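Local coordinates for nsp9 (Porcine coronavirus HKU15, PDB 5YM6), which binds nucleic acid with an affinity that dimerization enhances, and probably serves the viral RNA replication machinery in this role, at residues L6-T11 with Y30-G35; Q17-N22 with N48-T53; N64-M69 with F86-S91; S24-F29 with I42-D47. All blocks are in the same frame, centred on the assembly; numbering follows the deposited sequence.

From the N terminus, strand 8-18 takes part first in contact 1, where its start pairs with 30-32, Arg7 packing beside Arg33, at the open end of the hairpin 8-18/23-33, and then in contact 2, where its end pairs with 48-53. Because 48-53 comes after 30-35, the segments alternate and contacts 1 and 2 cross. Contact 4, between 24-29 and 42-47 of the next hairpin, crosses contact 1 and nests inside the loop closed by contact 2; a salt bridge links Asp18 to Lys46. Contact 3 follows in series, joining 64-69 to 86-91. Leu65 rests on Leu49 and Ile42, so contacts 2, 3 and 4 share one apolar core, while contacts 1 and 3 both touch the second subunit.

Contact 1 of 4, residues L6-T11 with Y30-G35; sequences LRNVFT and YVTRTG
Asn8 and Thr32 face each other as a hydrogen-bonded antiparallel pair, and Phe10 and Tyr30 form the next one along a beta hairpin. Within each pair both backbone N-H groups and both carbonyls are used: Thr32 N gives the shorter bond, 2.8 Å to Asn8 O, and Tyr30 N reaches Phe10 O at 2.9 Å in a nearly straight bond. Between them lies the non-hydrogen-bonded pair Val9 and Val31, where Val9 CA approaches Tyr30 O at 3.2 Å as a CA-H...O contact and the two CG2 methyls meet.

Phe10 CG sits between its backbone N and carbonyl carbon (chi1 87°), which leans the ring over toward the partner strand, against Tyr30 and Thr32. It lies near parallel to the Tyr30 ring, but slid so far that the two barely overlap, while Thr32 CG2 meets its edge, 3.7 Å from Phe10 CD1. The Tyr30 hydroxyl bonds to Asn14 OD1. At the far end Arg33 CD packs over one face of the Arg7 guanidinium; Arg7 NH1 and Arg33 NE, 3.3 Å apart, are both donors, so no hydrogen bond joins these like charges. Arg7 O receives a weak hydrogen bond from Ser103 OG of the second subunit.

Strand 36-44 continues the sheet beyond Val31, helix 92-105 covers Arg7, Val9 and Val31, and Ile99 and Ser103 of the second subunit's own helix pack against Arg7 and Asn8.

Contact 2 of 4, residues Q17-N22 with N48-T53; sequences QDFNGN and NLKTVT
Gln17 O is gripped by two backbone N-H groups at once, Lys50 N at 2.9 Å and Thr51 N at 3.1 Å, both in nearly straight bonds. This is a classic beta bulge: Lys50 and Thr51 together face the single residue Gln17, and the register between strands 8-18 and 49-55 slips by one. Gln17 N completes the pairing by donating to Thr51 O.

The Gln17 side chain bends at chi2 (77°), which brings its amide to the hydroxyls of both Thr51 and Thr53. There Thr51 OG1 donates to Gln17 OE1 in the carbonyl plane, on a lone pair, at only 2.7 Å, while Gln17 NE2 makes a weak bond to Thr53 OG1. The carboxamide is thus used at both its oxygen and its nitrogen.

Past the bulge the chain reverses through a type I turn from Asp18 to Gly21. Asp18 OD1 accepts from Asn22 N at 2.9 Å, from above the carboxylate plane, and holds the turn to the side chain that starts it. The other oxygen, Asp18 OD2, forms a salt bridge with Lys46 NZ, with a weak bond from Asn48 ND2. A water accepts from Asn48 ND2 and donates to Asn20 OD1, bridging the turn to the opposite segment.

Lys50 also pairs through its backbone with Leu65, which places strand 49-55 between two neighbours. The extended Lys50 side chain crosses that of Phe19 at about a right angle and lies over one face of its ring; Lys50 CB stands 3.7 Å from the ring centroid, 13° off the ring normal, as a CH-pi contact.

Contact 3 of 4, residues N64-M69 with F86-S91; sequences NLDPPM and FIQNIS
Gln88 leaves its backbone beside Asn64, and its side chain runs alongside that of Asn64 in the same direction. Its CB rests 3.4 Å from Asn64 O and also nears Asp66 OD1, which CG passes at 4.1 Å. The extended chain then carries the amide to the side-chain end of Asn64, where Gln88 OE1 accepts a weak bond from Asn64 ND2 at 3.4 Å and lies equally close to Asn64 CB. The two amide planes are turned 66° apart, far from a flat pairing.

Firmer links come from the backbones. Gln88 N donates to Asn64 O and Asp66 N to Phe86 O, both at 2.8 Å, and the second bond lies nearly along the C=O axis. These two bonds flank a single bridge at Leu65 and Ile87, whose side chains meet through Leu65 CD2 and Ile87 CD1 at 3.9 Å. One residue further, a water accepts from Phe86 N and donates to Pro67 O, replacing a direct backbone bond.

From Ile87 the chain enters a type II turn to Ile90, and Ser91 then caps the N terminus of helix 92-105 through its OG and Asn94 N. Phe86 packs against that helix, on Val98 and Ile99, whereas Leu65 and Ile87 both touch Val52 of strand 49-55. The Asp66 carboxylate forms a long, weak ion pair with Arg95.

The chemistry implies a division of labour: two short main-chain bonds and a water join the loops, one leucine-isoleucine contact lies on the side facing Val52, and the Asn64-Gln88 amide bond at the exposed margin is long and weak.

Contact 4 of 4, residues S24-F29 with I42-D47; sequences STVKSF and ITSTKD
Thr43 and Phe29 are brought together by their first torsions. In Thr43 chi1 of 60° turns CG2 anti to the carbonyl carbon, and in Phe29 chi1 of -66° sets CG anti to its own, so that the ring reaches across to the partner strand and Phe29 CE1 touches Thr43 CG2 at 3.5 Å. Thr43 OG1 lies at the edge of the ring, in its plane. Lys27, alongside Thr43 and pointing the same way, brings its CB to 3.5 Å from Thr43 OG1.

Lys27 and Thr43 form a hydrogen-bonded antiparallel pair of the hairpin 23-33/36-44. Thr43 N donates to Lys27 O at 2.9 Å and Lys27 N returns a longer bond to Thr43 O, each donor in the carbonyl plane. Val26, pointing toward the partner strand, divides its methyls: CG2 packs on Ile42 CG2, while CG1 reaches Ser44 CB, each at 3.9 Å. Leu49 joins Val26, Ile42 and Ser44 there. Helix 92-105 meets Phe29 through Val98 and Ile102. Ser28 OG, by contrast, bonds to Asn14 on strand 8-18.

Toward Ser24 the strands splay apart and direct pairing gives way to water. One water is bound by Ser24 OG and Ser44 OG and donates to Thr25 O; another links Ser24 OG to Lys46 NZ, whose charge is met by Asp18. Ser44 OG also accepts from Lys46 N at 2.9 Å, an ST turn where the chain leaves its strand.

The contact thus grades from a main-chain pair between packed side chains to a hydrated end, where serine hydroxyls and two waters supply the polar links that the separated backbones do not make.

Contact 1 of 4, residues L6-T11 with Y30-G35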
loop_
_atom_site.group_PDB
_atom_site.type_symbol
_atom_site.label_atom_id
_atom_site.label_comp_id
_atom_site.label_asym_id
_atom_site.label_seq_id
_atom_site.Cartn_x
_atom_site.Cartn_y
_atom_site.Cartn_z
ATOM N N LEU B 6 8.529 2.523 8.741
ATOM C CA LEU B 6 8.446 1.899 7.430
ATOM C C LEU B 6 7.934 0.472 7.583
ATOM O O LEU B 6 8.229 -0.212 8.560
ATOM C CB LEU B 6 9.794 1.932 6.707
ATOM C CG LEU B 6 10.081 3.294 6.058
ATOM C CD1 LEU B 6 11.161 3.212 4.984
ATOM C CD2 LEU B 6 8.797 3.903 5.487
ATOM N N ARG B 7 7.112 0.056 6.636
ATOM C CA ARG B 7 6.586 -1.294 6.647
ATOM C C ARG B 7 7.186 -2.051 5.478
ATOM O O ARG B 7 7.480 -1.470 4.440
ATOM C CB ARG B 7 5.060 -1.276 6.577
ATOM C CG ARG B 7 4.383 -0.697 7.810
ATOM C CD ARG B 7 2.941 -0.353 7.496
ATOM N NE ARG B 7 2.136 -0.095 8.686
ATOM C CZ ARG B 7 2.110 1.058 9.350
ATOM N NH1 ARG B 7 1.333 1.176 10.417
ATOM N NH2 ARG B 7 2.855 2.087 8.958
ATOM N N ASN B 8 7.388 -3.350 5.648
ATOM C CA ASN B 8 7.884 -4.157 4.557
ATOM C C ASN B 8 6.916 -5.282 4.260
ATOM O O ASN B 8 6.064 -5.611 5.089
ATOM C CB ASN B 8 9.268 -4.726 4.876
ATOM C CG ASN B 8 10.367 -3.691 4.755
ATOM O OD1 ASN B 8 10.287 -2.776 3.935
ATOM N ND2 ASN B 8 11.403 -3.833 5.571
ATOM N N VAL B 9 7.037 -5.841 3.066
ATOM C CA VAL B 9 6.322 -7.059 2.711
ATOM C C VAL B 9 7.334 -8.187 2.477
ATOM O O VAL B 9 8.304 -8.019 1.736
ATOM C CB VAL B 9 5.446 -6.874 1.437
ATOM C CG1 VAL B 9 4.865 -8.203 0.983
ATOM C CG2 VAL B 9 4.338 -5.851 1.676
ATOM N N PHE B 10 7.129 -9.341 3.104
ATOM C CA PHE B 10 7.922 -10.492 2.707
ATOM C C PHE B 10 6.989 -11.676 2.539
ATOM O O PHE B 10 5.920 -11.734 3.147
ATOM C CB PHE B 10 9.068 -10.784 3.702
ATOM C CG PHE B 10 8.689 -11.660 4.871
ATOM C CD1 PHE B 10 8.212 -11.109 6.049
ATOM C CD2 PHE B 10 8.852 -13.036 4.809
ATOM C CE1 PHE B 10 7.868 -11.915 7.130
ATOM C CE2 PHE B 10 8.516 -13.843 5.891
ATOM C CZ PHE B 10 8.023 -13.283 7.046
ATOM N N THR B 11 7.404 -12.604 1.696
ATOM C CA THR B 11 6.563 -13.723 1.311
ATOM C C THR B 11 7.118 -15.059 1.782
ATOM O O THR B 11 8.330 -15.277 1.791
ATOM C CB THR B 11 6.382 -13.761 -0.214
ATOM O OG1 THR B 11 7.657 -13.936 -0.839
ATOM C CG2 THR B 11 5.766 -12.463 -0.705
ATOM N N TYR B 30 3.158 -11.268 4.033
ATOM C CA TYR B 30 3.146 -10.700 5.368
ATOM C C TYR B 30 3.539 -9.228 5.307
ATOM O O TYR B 30 4.410 -8.855 4.542
ATOM C CB TYR B 30 4.114 -11.444 6.290
ATOM C CG TYR B 30 3.694 -12.850 6.649
ATOM C CD1 TYR B 30 4.075 -13.933 5.871
ATOM C CD2 TYR B 30 2.936 -13.084 7.784
ATOM C CE1 TYR B 30 3.695 -15.214 6.206
ATOM C CE2 TYR B 30 2.553 -14.361 8.134
ATOM C CZ TYR B 30 2.942 -15.421 7.341
ATOM O OH TYR B 30 2.557 -16.685 7.689
ATOM N N VAL B 31 2.889 -8.405 6.119
ATOM C CA VAL B 31 3.370 -7.048 6.326
ATOM C C VAL B 31 4.080 -7.022 7.671
ATOM O O VAL B 31 3.535 -7.480 8.673
ATOM C CB VAL B 31 2.243 -6.006 6.287
ATOM C CG1 VAL B 31 2.779 -4.636 6.722
ATOM C CG2 VAL B 31 1.668 -5.917 4.875
ATOM N N THR B 32 5.293 -6.486 7.678
ATOM C CA THR B 32 6.052 -6.332 8.907
ATOM C C THR B 32 6.121 -4.867 9.310
ATOM O O THR B 32 6.210 -3.983 8.456
ATOM C CB THR B 32 7.492 -6.857 8.774
ATOM O OG1 THR B 32 8.215 -6.032 7.852
ATOM C CG2 THR B 32 7.497 -8.284 8.277
ATOM N N ARG B 33 6.105 -4.641 10.617
ATOM C CA ARG B 33 6.245 -3.307 11.191
ATOM C C ARG B 33 6.645 -3.428 12.653
ATOM O O ARG B 33 6.026 -4.178 13.408
ATOM C CB ARG B 33 4.946 -2.515 11.065
ATOM C CG ARG B 33 5.061 -1.070 11.529
ATOM C CD ARG B 33 3.740 -0.562 12.090
ATOM N NE ARG B 33 3.827 0.844 12.480
ATOM C CZ ARG B 33 4.210 1.262 13.684
ATOM N NH1 ARG B 33 4.264 2.561 13.952
ATOM N NH2 ARG B 33 4.549 0.382 14.619
ATOM N N THR B 34 7.678 -2.685 13.043
ATOM C CA THR B 34 8.138 -2.660 14.430
ATOM C C THR B 34 8.434 -4.072 14.949
ATOM O O THR B 34 8.009 -4.441 16.042
ATOM C CB THR B 34 7.102 -1.968 15.316
ATOM N N GLY B 35 9.136 -4.862 14.144
ATOM C CA GLY B 35 9.505 -6.217 14.527
ATOM C C GLY B 35 8.372 -7.225 14.677
ATOM O O GLY B 35 8.574 -8.304 15.236
#

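Contact 2 of 4, residues Q17-N22 with N48-T53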
loop_
_atom_site.group_PDB
_atom_site.type_symbol
_atom_site.label_atom_id
_atom_site.label_comp_id
_atom_site.label_asym_id
_atom_site.label_seq_id
_atom_site.Cartn_x
_atom_site.Cartn_y
_atom_site.Cartn_z
ATOM N N GLN B 17 -7.114 -24.150 2.963
ATOM C CA GLN B 17 -8.143 -25.170 2.915
ATOM C C GLN B 17 -9.228 -24.682 1.967
ATOM O O GLN B 17 -9.610 -23.505 2.027
ATOM C CB GLN B 17 -8.713 -25.419 4.322
ATOM C CG GLN B 17 -7.699 -25.925 5.360
ATOM C CD GLN B 17 -6.761 -24.845 5.916
ATOM O OE1 GLN B 17 -7.193 -23.749 6.324
ATOM N NE2 GLN B 17 -5.473 -25.163 5.953
ATOM N N ASP B 18 -9.722 -25.545 1.083
ATOM C CA ASP B 18 -10.814 -25.112 0.214
ATOM C C ASP B 18 -12.167 -25.492 0.813
ATOM O O ASP B 18 -12.238 -26.002 1.928
ATOM C CB ASP B 18 -10.658 -25.672 -1.214
ATOM C CG ASP B 18 -10.717 -27.188 -1.286
ATOM O OD1 ASP B 18 -11.317 -27.831 -0.401
ATOM O OD2 ASP B 18 -10.165 -27.730 -2.261
ATOM N N PHE B 19 -13.238 -25.241 0.070
ATOM C CA PHE B 19 -14.570 -25.464 0.608
ATOM C C PHE B 19 -14.838 -26.951 0.838
ATOM O O PHE B 19 -15.674 -27.312 1.668
ATOM C CB PHE B 19 -15.608 -24.829 -0.311
ATOM C CG PHE B 19 -15.690 -23.325 -0.163
ATOM C CD1 PHE B 19 -14.796 -22.497 -0.825
ATOM C CD2 PHE B 19 -16.642 -22.746 0.657
ATOM C CE1 PHE B 19 -14.856 -21.118 -0.681
ATOM C CE2 PHE B 19 -16.710 -21.368 0.807
ATOM C CZ PHE B 19 -15.815 -20.552 0.136
ATOM N N ASN B 20 -14.089 -27.802 0.141
ATOM C CA ASN B 20 -14.120 -29.251 0.359
ATOM C C ASN B 20 -13.398 -29.702 1.623
ATOM O O ASN B 20 -13.520 -30.853 2.048
ATOM C CB ASN B 20 -13.482 -29.977 -0.821
ATOM C CG ASN B 20 -14.441 -30.234 -1.946
ATOM O OD1 ASN B 20 -15.260 -29.386 -2.297
ATOM N ND2 ASN B 20 -14.335 -31.417 -2.536
ATOM N N GLY B 21 -12.603 -28.810 2.198
ATOM C CA GLY B 21 -11.775 -29.168 3.329
ATOM C C GLY B 21 -10.425 -29.699 2.893
ATOM O O GLY B 21 -9.650 -30.177 3.714
ATOM N N ASN B 22 -10.138 -29.616 1.597
ATOM C CA ASN B 22 -8.877 -30.121 1.070
ATOM C C ASN B 22 -7.790 -29.068 1.113
ATOM O O ASN B 22 -8.032 -27.906 0.798
ATOM C CB ASN B 22 -9.063 -30.639 -0.356
ATOM C CG ASN B 22 -9.938 -31.876 -0.401
ATOM O OD1 ASN B 22 -9.901 -32.692 0.516
ATOM N ND2 ASN B 22 -10.756 -32.000 -1.439
ATOM N N ASN B 48 -10.831 -21.667 -5.305
ATOM C CA ASN B 48 -11.837 -22.098 -4.339
ATOM C C ASN B 48 -11.359 -22.162 -2.893
ATOM O O ASN B 48 -11.906 -22.924 -2.098
ATOM C CB ASN B 48 -12.403 -23.471 -4.732
ATOM C CG ASN B 48 -11.333 -24.552 -4.813
ATOM O OD1 ASN B 48 -10.203 -24.279 -5.174
ATOM N ND2 ASN B 48 -11.699 -25.788 -4.468
ATOM N N LEU B 49 -10.363 -21.355 -2.535
ATOM C CA LEU B 49 -9.866 -21.388 -1.164
ATOM C C LEU B 49 -10.829 -20.668 -0.217
ATOM O O LEU B 49 -11.397 -19.626 -0.554
ATOM C CB LEU B 49 -8.464 -20.764 -1.077
ATOM C CG LEU B 49 -7.436 -21.441 -1.990
ATOM C CD1 LEU B 49 -6.056 -20.859 -1.760
ATOM C CD2 LEU B 49 -7.423 -22.962 -1.764
ATOM N N LYS B 50 -10.992 -21.223 0.978
ATOM C CA LYS B 50 -11.888 -20.644 1.964
ATOM C C LYS B 50 -11.163 -20.144 3.211
ATOM O O LYS B 50 -11.508 -19.094 3.757
ATOM C CB LYS B 50 -12.954 -21.668 2.361
ATOM C CG LYS B 50 -13.937 -21.161 3.405
ATOM C CD LYS B 50 -14.941 -22.234 3.785
ATOM C CE LYS B 50 -15.814 -21.785 4.949
ATOM N NZ LYS B 50 -16.743 -22.877 5.352
ATOM N N THR B 51 -10.178 -20.894 3.680
ATOM C CA THR B 51 -9.464 -20.507 4.890
ATOM C C THR B 51 -7.972 -20.707 4.730
ATOM O O THR B 51 -7.515 -21.405 3.820
ATOM C CB THR B 51 -9.944 -21.293 6.148
ATOM O OG1 THR B 51 -9.655 -22.693 6.007
ATOM C CG2 THR B 51 -11.432 -21.095 6.387
ATOM N N VAL B 52 -7.214 -20.085 5.620
ATOM C CA VAL B 52 -5.774 -20.289 5.640
ATOM C C VAL B 52 -5.345 -20.471 7.087
ATOM O O VAL B 52 -5.877 -19.831 7.999
ATOM C CB VAL B 52 -5.017 -19.135 4.968
ATOM C CG1 VAL B 52 -5.286 -17.801 5.689
ATOM C CG2 VAL B 52 -3.528 -19.431 4.916
ATOM N N THR B 53 -4.425 -21.396 7.299
ATOM C CA THR B 53 -3.931 -21.645 8.642
ATOM C C THR B 53 -2.693 -20.816 8.899
ATOM O O THR B 53 -1.746 -20.829 8.121
ATOM C CB THR B 53 -3.624 -23.128 8.859
ATOM O OG1 THR B 53 -4.850 -23.861 8.799
ATOM C CG2 THR B 53 -2.981 -23.339 10.219
HETATM O O HOH W 1 -13.932 -26.467 -3.073
#

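Contact 3 of 4, residues N64-M69 with F86-S91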
loop_
_atom_site.group_PDB
_atom_site.type_symbol
_atom_site.label_atom_id
_atom_site.label_comp_id
_atom_site.label_asym_id
_atom_site.label_seq_id
_atom_site.Cartn_x
_atom_site.Cartn_y
_atom_site.Cartn_z
ATOM N N ASN B 64 -10.262 -16.688 7.880
ATOM C CA ASN B 64 -11.101 -16.682 6.687
ATOM C C ASN B 64 -10.510 -15.823 5.593
ATOM O O ASN B 64 -9.873 -14.803 5.871
ATOM C CB ASN B 64 -12.508 -16.182 7.013
ATOM C CG ASN B 64 -13.246 -17.116 7.936
ATOM O OD1 ASN B 64 -13.200 -18.338 7.768
ATOM N ND2 ASN B 64 -13.891 -16.554 8.948
ATOM N N LEU B 65 -10.739 -16.236 4.350
ATOM C CA LEU B 65 -10.304 -15.480 3.173
ATOM C C LEU B 65 -11.454 -14.694 2.546
ATOM O O LEU B 65 -12.581 -15.196 2.471
ATOM C CB LEU B 65 -9.744 -16.427 2.122
ATOM C CG LEU B 65 -8.615 -17.320 2.619
ATOM C CD1 LEU B 65 -8.307 -18.406 1.593
ATOM C CD2 LEU B 65 -7.405 -16.452 2.908
ATOM N N ASP B 66 -11.151 -13.492 2.060
ATOM C CA ASP B 66 -12.058 -12.764 1.167
ATOM C C ASP B 66 -12.098 -13.455 -0.192
ATOM O O ASP B 66 -11.224 -14.246 -0.493
ATOM C CB ASP B 66 -11.611 -11.305 1.028
ATOM C CG ASP B 66 -11.878 -10.499 2.280
ATOM O OD1 ASP B 66 -12.715 -10.938 3.081
ATOM O OD2 ASP B 66 -11.257 -9.428 2.460
ATOM N N PRO B 67 -13.137 -13.185 -1.005
ATOM C CA PRO B 67 -13.236 -13.846 -2.314
ATOM C C PRO B 67 -12.029 -13.522 -3.182
ATOM O O PRO B 67 -11.474 -12.443 -3.051
ATOM C CB PRO B 67 -14.531 -13.273 -2.914
ATOM C CG PRO B 67 -14.847 -12.051 -2.098
ATOM C CD PRO B 67 -14.299 -12.320 -0.727
ATOM N N PRO B 68 -11.619 -14.461 -4.045
ATOM C CA PRO B 68 -10.402 -14.280 -4.851
ATOM C C PRO B 68 -10.510 -13.141 -5.858
ATOM O O PRO B 68 -11.593 -12.839 -6.366
ATOM C CB PRO B 68 -10.250 -15.629 -5.564
ATOM C CG PRO B 68 -11.609 -16.244 -5.531
ATOM C CD PRO B 68 -12.190 -15.803 -4.215
ATOM N N MET B 69 -9.387 -12.495 -6.118
ATOM C CA MET B 69 -9.295 -11.579 -7.241
ATOM C C MET B 69 -8.275 -12.090 -8.242
ATOM O O MET B 69 -7.207 -12.561 -7.877
ATOM C CB MET B 69 -8.925 -10.189 -6.772
ATOM C CG MET B 69 -9.867 -9.661 -5.731
ATOM S SD MET B 69 -9.445 -7.966 -5.391
ATOM C CE MET B 69 -10.024 -7.197 -6.905
ATOM N N PHE B 86 -7.315 -11.713 0.089
ATOM C CA PHE B 86 -6.983 -11.008 1.310
ATOM C C PHE B 86 -7.582 -11.735 2.496
ATOM O O PHE B 86 -8.632 -12.370 2.392
ATOM C CB PHE B 86 -7.477 -9.562 1.276
ATOM C CG PHE B 86 -6.651 -8.683 0.401
ATOM C CD1 PHE B 86 -5.366 -8.347 0.774
ATOM C CD2 PHE B 86 -7.143 -8.228 -0.804
ATOM C CE1 PHE B 86 -4.583 -7.547 -0.029
ATOM C CE2 PHE B 86 -6.368 -7.420 -1.610
ATOM C CZ PHE B 86 -5.089 -7.086 -1.217
ATOM N N ILE B 87 -6.884 -11.661 3.619
ATOM C CA ILE B 87 -7.381 -12.249 4.858
ATOM C C ILE B 87 -8.528 -11.358 5.359
ATOM O O ILE B 87 -8.449 -10.135 5.261
ATOM C CB ILE B 87 -6.251 -12.378 5.908
ATOM C CG1 ILE B 87 -5.508 -13.719 5.735
ATOM C CG2 ILE B 87 -6.808 -12.336 7.326
ATOM C CD1 ILE B 87 -4.844 -13.903 4.402
ATOM N N GLN B 88 -9.591 -11.973 5.869
ATOM C CA GLN B 88 -10.783 -11.222 6.252
ATOM C C GLN B 88 -10.446 -10.151 7.291
ATOM O O GLN B 88 -9.682 -10.404 8.225
ATOM C CB GLN B 88 -11.876 -12.149 6.780
ATOM C CG GLN B 88 -13.165 -11.381 7.083
ATOM C CD GLN B 88 -14.340 -12.272 7.422
ATOM O OE1 GLN B 88 -14.174 -13.347 7.993
ATOM N NE2 GLN B 88 -15.543 -11.822 7.069
ATOM N N ASN B 89 -10.995 -8.956 7.074
ATOM C CA ASN B 89 -10.892 -7.817 7.994
ATOM C C ASN B 89 -9.518 -7.169 8.057
ATOM O O ASN B 89 -9.251 -6.342 8.923
ATOM C CB ASN B 89 -11.318 -8.236 9.404
ATOM C CG ASN B 89 -12.782 -8.563 9.481
ATOM O OD1 ASN B 89 -13.603 -7.948 8.793
ATOM N ND2 ASN B 89 -13.126 -9.537 10.310
ATOM N N ILE B 90 -8.638 -7.528 7.137
ATOM C CA ILE B 90 -7.338 -6.892 7.121
ATOM C C ILE B 90 -7.531 -5.413 6.712
ATOM O O ILE B 90 -8.448 -5.082 5.964
ATOM C CB ILE B 90 -6.369 -7.652 6.188
ATOM C CG1 ILE B 90 -4.941 -7.593 6.734
ATOM C CG2 ILE B 90 -6.526 -7.220 4.758
ATOM C CD1 ILE B 90 -4.715 -8.594 7.859
ATOM N N SER B 91 -6.706 -4.529 7.257
ATOM C CA SER B 91 -6.878 -3.088 7.030
ATOM C C SER B 91 -6.654 -2.658 5.585
ATOM O O SER B 91 -5.938 -3.317 4.826
ATOM C CB SER B 91 -5.938 -2.298 7.932
ATOM O OG SER B 91 -4.580 -2.511 7.596
HETATM O O HOH W 2 -9.459 -10.950 -1.683
#

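Contact 4 of 4, residues S24-F29 with I42-D47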
loop_
_atom_site.group_PDB
_atom_site.type_symbol
_atom_site.label_atom_id
_atom_site.label_comp_id
_atom_site.label_asym_id
_atom_site.label_seq_id
_atom_site.Cartn_x
_atom_site.Cartn_y
_atom_site.Cartn_z
ATOM N N SER B 24 -3.886 -27.246 0.534
ATOM C CA SER B 24 -2.844 -27.030 -0.456
ATOM C C SER B 24 -1.913 -25.924 0.017
ATOM O O SER B 24 -2.293 -25.104 0.847
ATOM C CB SER B 24 -3.444 -26.685 -1.818
ATOM O OG SER B 24 -4.203 -25.501 -1.750
ATOM N N THR B 25 -0.689 -25.922 -0.497
ATOM C CA THR B 25 0.281 -24.915 -0.100
ATOM C C THR B 25 0.076 -23.654 -0.930
ATOM O O THR B 25 -0.155 -23.728 -2.144
ATOM C CB THR B 25 1.737 -25.431 -0.250
ATOM O OG1 THR B 25 2.647 -24.333 -0.109
ATOM C CG2 THR B 25 1.942 -26.018 -1.599
ATOM N N VAL B 26 0.137 -22.499 -0.274
ATOM C CA VAL B 26 -0.062 -21.218 -0.951
ATOM C C VAL B 26 1.076 -20.242 -0.642
ATOM O O VAL B 26 1.770 -20.381 0.359
ATOM C CB VAL B 26 -1.416 -20.564 -0.547
ATOM C CG1 VAL B 26 -2.587 -21.458 -0.941
ATOM C CG2 VAL B 26 -1.463 -20.280 0.962
ATOM N N LYS B 27 1.268 -19.263 -1.517
ATOM C CA LYS B 27 2.217 -18.188 -1.277
ATOM C C LYS B 27 1.592 -17.170 -0.341
ATOM O O LYS B 27 0.482 -16.696 -0.597
ATOM C CB LYS B 27 2.617 -17.521 -2.585
ATOM C CG LYS B 27 3.514 -16.317 -2.412
ATOM C CD LYS B 27 4.059 -15.867 -3.763
ATOM C CE LYS B 27 5.129 -14.805 -3.627
ATOM N NZ LYS B 27 5.517 -14.306 -4.979
ATOM N N SER B 28 2.288 -16.832 0.739
ATOM C CA SER B 28 1.723 -15.912 1.724
ATOM C C SER B 28 2.437 -14.573 1.746
ATOM O O SER B 28 3.655 -14.505 1.592
ATOM C CB SER B 28 1.762 -16.550 3.108
ATOM O OG SER B 28 3.084 -16.992 3.399
ATOM N N PHE B 29 1.669 -13.508 1.975
ATOM C CA PHE B 29 2.192 -12.144 2.007
ATOM C C PHE B 29 2.035 -11.587 3.407
ATOM O O PHE B 29 0.926 -11.466 3.915
ATOM C CB PHE B 29 1.462 -11.249 1.001
ATOM C CG PHE B 29 1.699 -11.638 -0.433
ATOM C CD1 PHE B 29 1.066 -12.748 -0.983
ATOM C CD2 PHE B 29 2.569 -10.915 -1.221
ATOM C CE1 PHE B 29 1.293 -13.108 -2.295
ATOM C CE2 PHE B 29 2.795 -11.281 -2.539
ATOM C CZ PHE B 29 2.163 -12.369 -3.065
ATOM N N ILE B 42 -2.889 -14.169 0.516
ATOM C CA ILE B 42 -2.255 -15.326 -0.096
ATOM C C ILE B 42 -2.551 -15.315 -1.584
ATOM O O ILE B 42 -3.543 -14.714 -2.011
ATOM C CB ILE B 42 -2.737 -16.638 0.520
ATOM C CG1 ILE B 42 -4.244 -16.816 0.304
ATOM C CG2 ILE B 42 -2.385 -16.668 2.014
ATOM C CD1 ILE B 42 -4.738 -18.220 0.558
ATOM N N THR B 43 -1.675 -15.940 -2.365
ATOM C CA THR B 43 -1.981 -16.225 -3.766
ATOM C C THR B 43 -1.858 -17.711 -4.066
ATOM O O THR B 43 -1.103 -18.443 -3.431
ATOM C CB THR B 43 -1.081 -15.448 -4.740
ATOM O OG1 THR B 43 0.294 -15.794 -4.517
ATOM C CG2 THR B 43 -1.274 -13.944 -4.574
ATOM N N SER B 44 -2.647 -18.147 -5.038
ATOM C CA SER B 44 -2.786 -19.557 -5.365
ATOM C C SER B 44 -3.304 -19.667 -6.785
ATOM O O SER B 44 -3.934 -18.743 -7.270
ATOM C CB SER B 44 -3.764 -20.237 -4.409
ATOM O OG SER B 44 -4.056 -21.551 -4.836
ATOM N N THR B 45 -3.066 -20.797 -7.439
ATOM C CA THR B 45 -3.695 -21.036 -8.728
ATOM C C THR B 45 -5.118 -21.577 -8.533
ATOM O O THR B 45 -5.883 -21.688 -9.493
ATOM C CB THR B 45 -2.874 -22.009 -9.584
ATOM O OG1 THR B 45 -2.620 -23.198 -8.834
ATOM C CG2 THR B 45 -1.546 -21.373 -9.974
ATOM N N LYS B 46 -5.477 -21.902 -7.295
ATOM C CA LYS B 46 -6.820 -22.425 -7.003
ATOM C C LYS B 46 -7.788 -21.272 -6.760
ATOM O O LYS B 46 -7.434 -20.301 -6.074
ATOM C CB LYS B 46 -6.797 -23.354 -5.790
ATOM C CG LYS B 46 -5.987 -24.639 -5.964
ATOM C CD LYS B 46 -6.195 -25.585 -4.777
ATOM C CE LYS B 46 -7.675 -25.935 -4.604
ATOM N NZ LYS B 46 -8.008 -26.726 -3.372
ATOM N N ASP B 47 -9.005 -21.374 -7.296
ATOM C CA ASP B 47 -9.977 -20.294 -7.138
ATOM C C ASP B 47 -11.004 -20.565 -6.034
ATOM O O ASP B 47 -11.913 -19.761 -5.822
ATOM C CB ASP B 47 -10.693 -20.009 -8.471
ATOM C CG ASP B 47 -11.667 -21.120 -8.900
ATOM O OD1 ASP B 47 -11.714 -22.206 -8.291
ATOM O OD2 ASP B 47 -12.393 -20.887 -9.887
HETATM O O HOH W 3 -6.817 -26.332 -1.125
HETATM O O HOH W 4 -2.867 -23.750 -3.541
#